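Beta-n-acetylhexosaminidase (Streptococcus pneumoniae, PDB 2YLA) hydrolyses terminal beta-linked N-acetylhexosamine residues of glycans and, as a pneumococcal virulence factor, probably trims N-glycans of the host. Local coordinates at residues A[226-231]-A[248-253]; A[274-279]-A[306-311]; A[324-329]-A[344-349]. The protein carries 1 engineered substitution. All coordinates share one frame; numbering follows the deposited sequence.

All three contacts lie in one family 20 catalytic domain, a (beta/alpha)8 barrel, and follow one another along the chain. Contact 1 pairs the ends of neighbouring barrel strands 223-227 and 246-249. Contact 2 ties the loop after strand 272-274 to segment 306-311 and lies about 11 Å from contact 1, centre to centre. Contact 3, about 12 Å from contact 2 and 18 Å from contact 1 by the same measure, packs strand 321-329 against helix 339-351. Backbone hydrogen bonds between Tyr249 and Thr275 and between Asn274 and Met325 join them around the sheet. Contacts 1 and 3 reach the chain E sugar, contacts 1 and 2 that of chain B, consistent with the glycan-binding end of the barrel.

Contact 1: residues A[226-231]-A[248-253]; sequences AFNDGF and SYWSKG. With NAG (2-acetamido-2-deoxy-beta-D-glucopyranose), chain E; NAG (2-acetamido-2-deoxy-beta-D-glucopyranose), chain B.
Asn228 spans two backbone groups of 248-253 with one amide. Its OD1 accepts from Trp250 N at 2.8 Å (N-H...O 164°), and ND2 gives to Ser251 O at 2.9 Å, approaching almost in line with that carbonyl, though the N-H is bent and the oxygen lies out of the amide plane. Placing CG between the backbone N and the carbonyl carbon (chi1 65°) turns the amide to these partners; the two bonds fix its rotation. Trp250 NE1 donates in the ring plane to the syn side of Asp229 OD1 at 2.8 Å, tilted from the carboxylate plane, while Asp229 OD2 bonds to Tyr257. Between the parallel strand ends, Ser248 N gives to Ala226 O at 2.9 Å; the return bond from Asn228 N to Ser248 O is weak.

Further out, the Asn228 amide stacks on a face of the Tyr249 ring, the planes 18° apart. Methyl C8 of the chain E sugar lies over the centre of the Phe227 ring and one face of Trp250, consistent with the family 20 acetamido subsite. Strand 176-180 flanks Phe227, Ser248 OG bonds to Thr275 OG1, just past strand 272-274, and helix 262-267 packs on Asn228 and Tyr249 through Leu265.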
# COMPACT_ATOMS: atom_id res chain seq x y z
N ALA A 226 -4.35 -8.35 -1.14
CA ALA A 226 -5.02 -8.33 0.16
C ALA A 226 -4.04 -8.75 1.24
O ALA A 226 -3.03 -9.39 0.95
CB ALA A 226 -6.23 -9.25 0.15
N PHE A 227 -4.34 -8.38 2.48
CA PHE A 227 -3.55 -8.84 3.62
C PHE A 227 -3.86 -10.30 3.91
O PHE A 227 -4.88 -10.83 3.46
CB PHE A 227 -3.79 -7.96 4.85
CG PHE A 227 -3.30 -6.54 4.70
CD1 PHE A 227 -1.96 -6.28 4.43
CD2 PHE A 227 -4.18 -5.47 4.82
CE1 PHE A 227 -1.50 -4.97 4.28
CE2 PHE A 227 -3.74 -4.16 4.68
CZ PHE A 227 -2.39 -3.91 4.41
N ASN A 228 -2.98 -10.96 4.66
CA ASN A 228 -3.07 -12.40 4.85
C ASN A 228 -4.16 -12.89 5.80
O ASN A 228 -4.67 -13.99 5.63
CB ASN A 228 -1.70 -12.98 5.25
CG ASN A 228 -1.22 -12.47 6.60
OD1 ASN A 228 -0.47 -11.50 6.68
ND2 ASN A 228 -1.64 -13.14 7.67
N ASP A 229 -4.51 -12.06 6.79
CA ASP A 229 -5.38 -12.45 7.91
C ASP A 229 -6.48 -13.45 7.57
O ASP A 229 -6.52 -14.55 8.13
CB ASP A 229 -6.02 -11.22 8.57
CG ASP A 229 -5.01 -10.21 9.06
OD1 ASP A 229 -4.16 -9.77 8.25
OD2 ASP A 229 -5.08 -9.83 10.25
N GLY A 230 -7.37 -13.07 6.66
CA GLY A 230 -8.57 -13.83 6.36
C GLY A 230 -8.42 -14.99 5.40
O GLY A 230 -9.37 -15.72 5.16
N PHE A 231 -7.22 -15.16 4.85
CA PHE A 231 -6.96 -16.22 3.87
C PHE A 231 -6.59 -17.54 4.53
O PHE A 231 -5.57 -17.64 5.23
CB PHE A 231 -5.90 -15.77 2.87
CG PHE A 231 -6.43 -14.84 1.82
CD1 PHE A 231 -6.61 -13.49 2.09
CD2 PHE A 231 -6.75 -15.31 0.55
CE1 PHE A 231 -7.10 -12.62 1.12
CE2 PHE A 231 -7.25 -14.45 -0.43
CZ PHE A 231 -7.42 -13.11 -0.14
N SER A 248 -0.12 -9.74 0.82
CA SER A 248 0.72 -8.88 1.64
C SER A 248 0.78 -9.49 3.04
O SER A 248 -0.07 -9.22 3.89
CB SER A 248 0.13 -7.46 1.66
OG SER A 248 0.80 -6.62 2.58
N TYR A 249 1.78 -10.35 3.26
CA TYR A 249 1.89 -11.10 4.51
C TYR A 249 2.59 -10.28 5.58
O TYR A 249 3.74 -9.87 5.40
CB TYR A 249 2.61 -12.44 4.29
CG TYR A 249 2.32 -13.46 5.38
CD1 TYR A 249 2.98 -13.40 6.61
CD2 TYR A 249 1.40 -14.49 5.17
CE1 TYR A 249 2.72 -14.33 7.61
CE2 TYR A 249 1.13 -15.42 6.17
CZ TYR A 249 1.80 -15.34 7.38
OH TYR A 249 1.55 -16.25 8.37
N TRP A 250 1.91 -10.05 6.70
CA TRP A 250 2.46 -9.22 7.77
C TRP A 250 2.75 -9.97 9.07
O TRP A 250 3.70 -9.63 9.77
CB TRP A 250 1.59 -7.98 8.01
CG TRP A 250 0.33 -8.22 8.80
CD1 TRP A 250 -0.84 -8.73 8.33
CD2 TRP A 250 0.12 -7.94 10.19
NE1 TRP A 250 -1.77 -8.80 9.34
CE2 TRP A 250 -1.20 -8.32 10.49
CE3 TRP A 250 0.93 -7.42 11.21
CZ2 TRP A 250 -1.75 -8.19 11.77
CZ3 TRP A 250 0.39 -7.29 12.49
CH2 TRP A 250 -0.94 -7.68 12.75
N SER A 251 1.93 -10.97 9.38
CA SER A 251 2.05 -11.72 10.63
C SER A 251 1.29 -13.04 10.58
O SER A 251 0.36 -13.19 9.79
CB SER A 251 1.53 -10.88 11.80
OG SER A 251 1.51 -11.64 13.00
N LYS A 252 1.70 -13.98 11.42
CA LYS A 252 0.96 -15.23 11.59
C LYS A 252 -0.03 -15.11 12.76
O LYS A 252 -0.80 -16.03 13.04
CB LYS A 252 1.91 -16.41 11.80
CG LYS A 252 1.30 -17.76 11.45
CD LYS A 252 2.33 -18.87 11.51
CE LYS A 252 2.61 -19.30 12.92
NZ LYS A 252 3.55 -20.44 12.92
N GLY A 253 -0.00 -13.96 13.42
CA GLY A 253 -0.90 -13.70 14.54
C GLY A 253 -0.28 -14.03 15.88
O GLY A 253 0.95 -14.11 16.01
C1 NAG E . -1.87 -4.14 12.70
C2 NAG E . -2.89 -3.61 11.66
C3 NAG E . -2.76 -2.13 11.27
C4 NAG E . -1.93 -1.37 12.28
C5 NAG E . -0.56 -2.05 12.38
C6 NAG E . 0.39 -1.28 13.29
C7 NAG E . -2.04 -4.64 9.52
C8 NAG E . -2.44 -5.54 8.39
N2 NAG E . -2.98 -4.44 10.45
O3 NAG E . -4.04 -1.55 11.18
O4 NAG E . -1.81 -0.03 11.88
O5 NAG E . -0.67 -3.38 12.88
O6 NAG E . -0.00 -1.42 14.64
O7 NAG E . -0.90 -4.16 9.54
C1 NAG B . 2.50 -6.77 16.15
C2 NAG B . 3.30 -7.60 15.14
C3 NAG B . 4.72 -7.02 15.05
C4 NAG B . 4.69 -5.50 14.81
C5 NAG B . 3.66 -4.78 15.69
C6 NAG B . 3.45 -3.34 15.22
C7 NAG B . 3.96 -9.91 16.10
C8 NAG B . 5.20 -9.48 16.83
N2 NAG B . 3.20 -9.05 15.39
O3 NAG B . 5.45 -7.66 14.03
O4 NAG B . 5.97 -4.98 15.06
O5 NAG B . 2.41 -5.45 15.67
O6 NAG B . 2.26 -2.83 15.77
O7 NAG B . 3.65 -11.10 16.16

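Contact 2: residues A[274-279]-A[306-311]; sequences NTNGDW and FNQLAS. With NAG (2-acetamido-2-deoxy-beta-D-glucopyranose), chain B.
Asn274 and Asn276 reach across from the end of barrel strand 272-274 and the loop after it to the backbone of 306-311, in the (beta/alpha)8 fold of the catalytic domain. Direct hydrogen bonds run from side-chain amides to main-chain carbonyls. Asn276 ND2 donates to Gln308 O at 2.7 Å, with the oxygen lying in the plane of the asparagine amide although the donor sits well above the carbonyl plane. Asn274 ND2 gives a bond to Phe306 O at 2.9 Å and a weak one to Gln308 O, which thus has an amide of each asparagine beside it. In Asn274 the side chain swings CG opposite the backbone N (chi1 -167°), carrying its amide over to the other segment. Phe306 O also bonds to Ser324 OG of the neighbouring strand.

Water adds a second layer. One molecule donates to Asn274 OD1 and accepts from Ala310 N, 2.9 Å away; another accepts from Asn276 ND2 and donates to Asp278 OD2, with a weak third bond from Gln308 NE2.

Van der Waals contacts are fewer, and both of these set carbon against oxygen: Leu309 CD2 comes up against the Asn274 amide at OD1, and the rim of Trp279 meets Phe306 O through CH2 at 3.7 Å.

Within the loop, Asn276 OD1 accepts from Asp278 N, forming an Asx turn at the start of the short 3-10 segment 277-279. Gly277 O there accepts from O4 of the chain B sugar at 2.7 Å.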
# COMPACT_ATOMS: atom_id res chain seq x y z
N ASN A 274 6.31 -9.24 0.91
CA ASN A 274 6.83 -9.34 2.27
C ASN A 274 6.60 -8.05 3.06
O ASN A 274 7.36 -7.09 2.95
CB ASN A 274 8.31 -9.73 2.25
CG ASN A 274 8.84 -10.16 3.61
OD1 ASN A 274 8.08 -10.37 4.56
ND2 ASN A 274 10.16 -10.29 3.71
N THR A 275 5.53 -8.05 3.85
CA THR A 275 5.11 -6.88 4.62
C THR A 275 5.36 -7.16 6.11
O THR A 275 4.50 -6.92 6.96
CB THR A 275 3.63 -6.54 4.33
OG1 THR A 275 3.45 -6.46 2.91
CG2 THR A 275 3.23 -5.21 4.95
N ASN A 276 6.56 -7.67 6.39
CA ASN A 276 6.96 -8.10 7.72
C ASN A 276 6.68 -7.05 8.79
O ASN A 276 7.13 -5.90 8.67
CB ASN A 276 8.45 -8.46 7.72
CG ASN A 276 8.83 -9.42 8.83
OD1 ASN A 276 8.55 -9.19 10.00
ND2 ASN A 276 9.49 -10.51 8.45
N GLY A 277 5.93 -7.44 9.81
CA GLY A 277 5.55 -6.55 10.91
C GLY A 277 6.72 -5.98 11.69
O GLY A 277 6.56 -4.97 12.38
N ASP A 278 7.88 -6.62 11.59
CA ASP A 278 9.11 -6.15 12.24
C ASP A 278 9.52 -4.76 11.80
O ASP A 278 10.11 -4.00 12.58
CB ASP A 278 10.26 -7.12 11.96
CG ASP A 278 10.11 -8.45 12.67
OD1 ASP A 278 9.11 -8.65 13.40
OD2 ASP A 278 11.01 -9.30 12.48
N TRP A 279 9.22 -4.43 10.54
CA TRP A 279 9.60 -3.15 9.95
C TRP A 279 8.56 -2.05 10.19
O TRP A 279 8.67 -0.95 9.63
CB TRP A 279 9.85 -3.32 8.45
CG TRP A 279 10.84 -4.40 8.07
CD1 TRP A 279 12.02 -4.69 8.70
CD2 TRP A 279 10.75 -5.30 6.96
NE1 TRP A 279 12.66 -5.73 8.06
CE2 TRP A 279 11.90 -6.12 6.98
CE3 TRP A 279 9.80 -5.49 5.94
CZ2 TRP A 279 12.13 -7.12 6.04
CZ3 TRP A 279 10.03 -6.49 5.00
CH2 TRP A 279 11.18 -7.29 5.06
N PHE A 306 15.69 -9.38 4.10
CA PHE A 306 14.79 -8.83 3.08
C PHE A 306 13.72 -9.80 2.61
O PHE A 306 12.57 -9.41 2.38
CB PHE A 306 15.61 -8.33 1.88
CG PHE A 306 14.80 -7.57 0.85
CD1 PHE A 306 14.65 -6.19 0.95
CD2 PHE A 306 14.22 -8.24 -0.22
CE1 PHE A 306 13.91 -5.49 -0.00
CE2 PHE A 306 13.48 -7.54 -1.18
CZ PHE A 306 13.33 -6.16 -1.07
N ASN A 307 14.09 -11.07 2.46
CA ASN A 307 13.17 -12.09 1.97
C ASN A 307 12.47 -12.87 3.08
O ASN A 307 11.75 -13.84 2.79
CB ASN A 307 13.91 -13.07 1.05
CG ASN A 307 14.45 -12.40 -0.20
OD1 ASN A 307 15.56 -12.71 -0.64
ND2 ASN A 307 13.68 -11.49 -0.78
N GLN A 308 12.66 -12.45 4.33
CA GLN A 308 12.11 -13.19 5.46
C GLN A 308 10.69 -12.78 5.80
O GLN A 308 10.44 -11.62 6.16
CB GLN A 308 13.00 -13.08 6.70
CG GLN A 308 12.75 -14.19 7.70
CD GLN A 308 13.39 -13.92 9.05
OE1 GLN A 308 14.50 -14.36 9.32
NE2 GLN A 308 12.68 -13.18 9.90
N LEU A 309 9.77 -13.73 5.70
CA LEU A 309 8.38 -13.50 6.04
C LEU A 309 8.16 -13.75 7.53
O LEU A 309 8.82 -14.61 8.12
CB LEU A 309 7.47 -14.41 5.21
CG LEU A 309 7.46 -14.13 3.70
CD1 LEU A 309 7.36 -15.41 2.92
CD2 LEU A 309 6.33 -13.18 3.33
N ALA A 310 7.25 -12.99 8.13
CA ALA A 310 6.97 -13.09 9.56
C ALA A 310 6.64 -14.53 9.97
O ALA A 310 5.95 -15.24 9.24
CB ALA A 310 5.83 -12.15 9.95
N SER A 311 7.16 -14.92 11.13
CA SER A 311 6.98 -16.26 11.72
C SER A 311 7.87 -17.35 11.13
O SER A 311 7.76 -18.52 11.49
CB SER A 311 5.50 -16.70 11.72
OG SER A 311 5.06 -17.08 10.43
C1 NAG B . 2.50 -6.77 16.15
C2 NAG B . 3.30 -7.60 15.14
C3 NAG B . 4.72 -7.02 15.05
C4 NAG B . 4.69 -5.50 14.81
C5 NAG B . 3.66 -4.78 15.69
C6 NAG B . 3.45 -3.34 15.22
C7 NAG B . 3.96 -9.91 16.10
C8 NAG B . 5.20 -9.48 16.83
N2 NAG B . 3.20 -9.05 15.39
O3 NAG B . 5.45 -7.66 14.03
O4 NAG B . 5.97 -4.98 15.06
O5 NAG B . 2.41 -5.45 15.67
O6 NAG B . 2.26 -2.83 15.77
O7 NAG B . 3.65 -11.10 16.16
O HOH W 1 5.77 -11.25 6.28
O HOH W 2 10.49 -11.79 10.90

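Contact 3: residues A[324-329]-A[344-349]; sequences SMLSIW and ELMTAF. With NAG (2-acetamido-2-deoxy-beta-D-glucopyranose), chain E.
Leu326 carries most of the contact between strand 324-329 and helix 344-349, and its two methyls divide the work. CD1 sits over one face of the Phe349 ring, a CH-pi contact 4.0 Å from the centroid and 26° off the ring normal, displaced toward the rim. CD2 turns to Leu345, meeting its CG at 3.7 Å. With CG on the far side from its backbone N (chi1 -168°), the fork points at the helix and fits between Leu345 and Phe349. These two, four residues apart, are the helix side chains that face the strand.

On either side of Leu326 along the strand the contact thins. Ser324 offers CB to the edge of the Phe349 ring, touching CZ at 3.9 Å, while its OG bonds to Phe306 O. At the other end, Ile328 CD1 brushes Leu345 CD2 at 3.8 Å. Met346 stands at the margin, its CG 4.3 Å from Leu326 CD2, and also touches Lys33 and Leu37 of helix 24-37. The other face of the helix is the looser side: Thr347 and Ala348 are partly exposed and Glu344 is exposed to solvent. Trp279, from the loop after strand 272-274, touches Leu326 and meets the Phe349 ring.

The axes of segments 324-329 and 344-349 run nearly antiparallel, at 164°, and approach to 10.1 Å. Alternate strand residues Met325 and Ser327 turn from the helix, and the Trp329 ring lies with one face against the chain E sugar. This is the layering of a (beta/alpha)8 barrel: strand 321-329, paired with strand 10-16, closes the ring of strands, with an apolar layer between it and the helix outside.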
# COMPACT_ATOMS: atom_id res chain seq x y z
N SER A 324 9.46 -6.67 -1.09
CA SER A 324 9.19 -6.33 0.30
C SER A 324 8.51 -4.97 0.46
O SER A 324 8.69 -4.08 -0.38
CB SER A 324 10.46 -6.39 1.13
OG SER A 324 10.87 -7.73 1.33
N MET A 325 7.74 -4.83 1.54
CA MET A 325 7.07 -3.58 1.88
C MET A 325 7.38 -3.13 3.31
O MET A 325 7.29 -3.91 4.25
CB MET A 325 5.56 -3.68 1.65
CG MET A 325 4.80 -2.38 1.91
SD MET A 325 3.21 -2.22 1.07
CE MET A 325 2.17 -3.35 1.99
N LEU A 326 7.76 -1.86 3.45
CA LEU A 326 7.98 -1.23 4.75
C LEU A 326 6.77 -0.36 5.07
O LEU A 326 6.37 0.49 4.26
CB LEU A 326 9.24 -0.37 4.71
CG LEU A 326 9.81 0.15 6.03
CD1 LEU A 326 10.96 -0.73 6.48
CD2 LEU A 326 10.32 1.56 5.82
N SER A 327 6.18 -0.55 6.24
CA SER A 327 4.87 0.03 6.54
C SER A 327 4.86 1.04 7.69
O SER A 327 5.29 0.74 8.81
CB SER A 327 3.84 -1.07 6.78
OG SER A 327 3.84 -2.00 5.71
N ILE A 328 4.35 2.23 7.39
CA ILE A 328 4.18 3.32 8.35
C ILE A 328 2.70 3.48 8.68
O ILE A 328 1.88 3.64 7.78
CB ILE A 328 4.75 4.66 7.80
CG1 ILE A 328 6.20 4.51 7.31
CG2 ILE A 328 4.62 5.78 8.85
CD1 ILE A 328 7.25 4.27 8.40
N TRP A 329 2.36 3.46 9.97
CA TRP A 329 0.97 3.45 10.42
C TRP A 329 0.61 4.63 11.32
O TRP A 329 1.46 5.16 12.03
CB TRP A 329 0.66 2.14 11.14
CG TRP A 329 0.95 0.94 10.32
CD1 TRP A 329 2.08 0.19 10.35
CD2 TRP A 329 0.10 0.33 9.33
NE1 TRP A 329 1.99 -0.85 9.45
CE2 TRP A 329 0.78 -0.78 8.81
CE3 TRP A 329 -1.18 0.63 8.84
CZ2 TRP A 329 0.24 -1.60 7.83
CZ3 TRP A 329 -1.73 -0.19 7.86
CH2 TRP A 329 -1.01 -1.29 7.37
N GLU A 344 14.35 8.35 7.69
CA GLU A 344 15.46 7.65 8.34
C GLU A 344 15.27 6.13 8.30
O GLU A 344 16.22 5.39 8.06
CB GLU A 344 15.62 8.12 9.79
CG GLU A 344 16.87 7.59 10.49
CD GLU A 344 16.99 8.06 11.93
OE1 GLU A 344 16.13 8.84 12.40
OE2 GLU A 344 17.95 7.63 12.61
N LEU A 345 14.03 5.69 8.54
CA LEU A 345 13.69 4.27 8.48
C LEU A 345 13.73 3.76 7.05
O LEU A 345 14.20 2.65 6.79
CB LEU A 345 12.31 4.02 9.11
CG LEU A 345 11.70 2.61 9.06
CD1 LEU A 345 12.64 1.55 9.64
CD2 LEU A 345 10.37 2.59 9.78
N MET A 346 13.24 4.58 6.12
CA MET A 346 13.30 4.25 4.70
C MET A 346 14.74 4.06 4.26
O MET A 346 15.05 3.10 3.54
CB MET A 346 12.64 5.35 3.87
CG MET A 346 11.13 5.27 3.78
SD MET A 346 10.41 6.70 2.95
CE MET A 346 11.10 6.54 1.31
N THR A 347 15.61 4.96 4.70
CA THR A 347 17.03 4.91 4.38
C THR A 347 17.68 3.64 4.93
O THR A 347 18.39 2.94 4.20
CB THR A 347 17.78 6.16 4.90
OG1 THR A 347 17.19 7.34 4.35
CG2 THR A 347 19.26 6.12 4.52
N ALA A 348 17.43 3.35 6.20
CA ALA A 348 18.02 2.18 6.85
C ALA A 348 17.70 0.89 6.08
O ALA A 348 18.59 0.09 5.80
CB ALA A 348 17.56 2.08 8.30
N PHE A 349 16.43 0.73 5.72
CA PHE A 349 15.95 -0.43 4.96
C PHE A 349 16.65 -0.54 3.61
O PHE A 349 16.98 -1.64 3.17
CB PHE A 349 14.42 -0.34 4.79
CG PHE A 349 13.78 -1.60 4.25
CD1 PHE A 349 14.10 -2.85 4.78
CD2 PHE A 349 12.82 -1.52 3.24
CE1 PHE A 349 13.50 -4.01 4.29
CE2 PHE A 349 12.22 -2.67 2.75
CZ PHE A 349 12.55 -3.92 3.27
C1 NAG E . -1.87 -4.14 12.70
C2 NAG E . -2.89 -3.61 11.66
C3 NAG E . -2.76 -2.13 11.27
C4 NAG E . -1.93 -1.37 12.28
C5 NAG E . -0.56 -2.05 12.38
C6 NAG E . 0.39 -1.28 13.29
C7 NAG E . -2.04 -4.64 9.52
C8 NAG E . -2.44 -5.54 8.39
N2 NAG E . -2.98 -4.44 10.45
O3 NAG E . -4.04 -1.55 11.18
O4 NAG E . -1.81 -0.03 11.88
O5 NAG E . -0.67 -3.38 12.88
O6 NAG E . -0.00 -1.42 14.64
O7 NAG E . -0.90 -4.16 9.54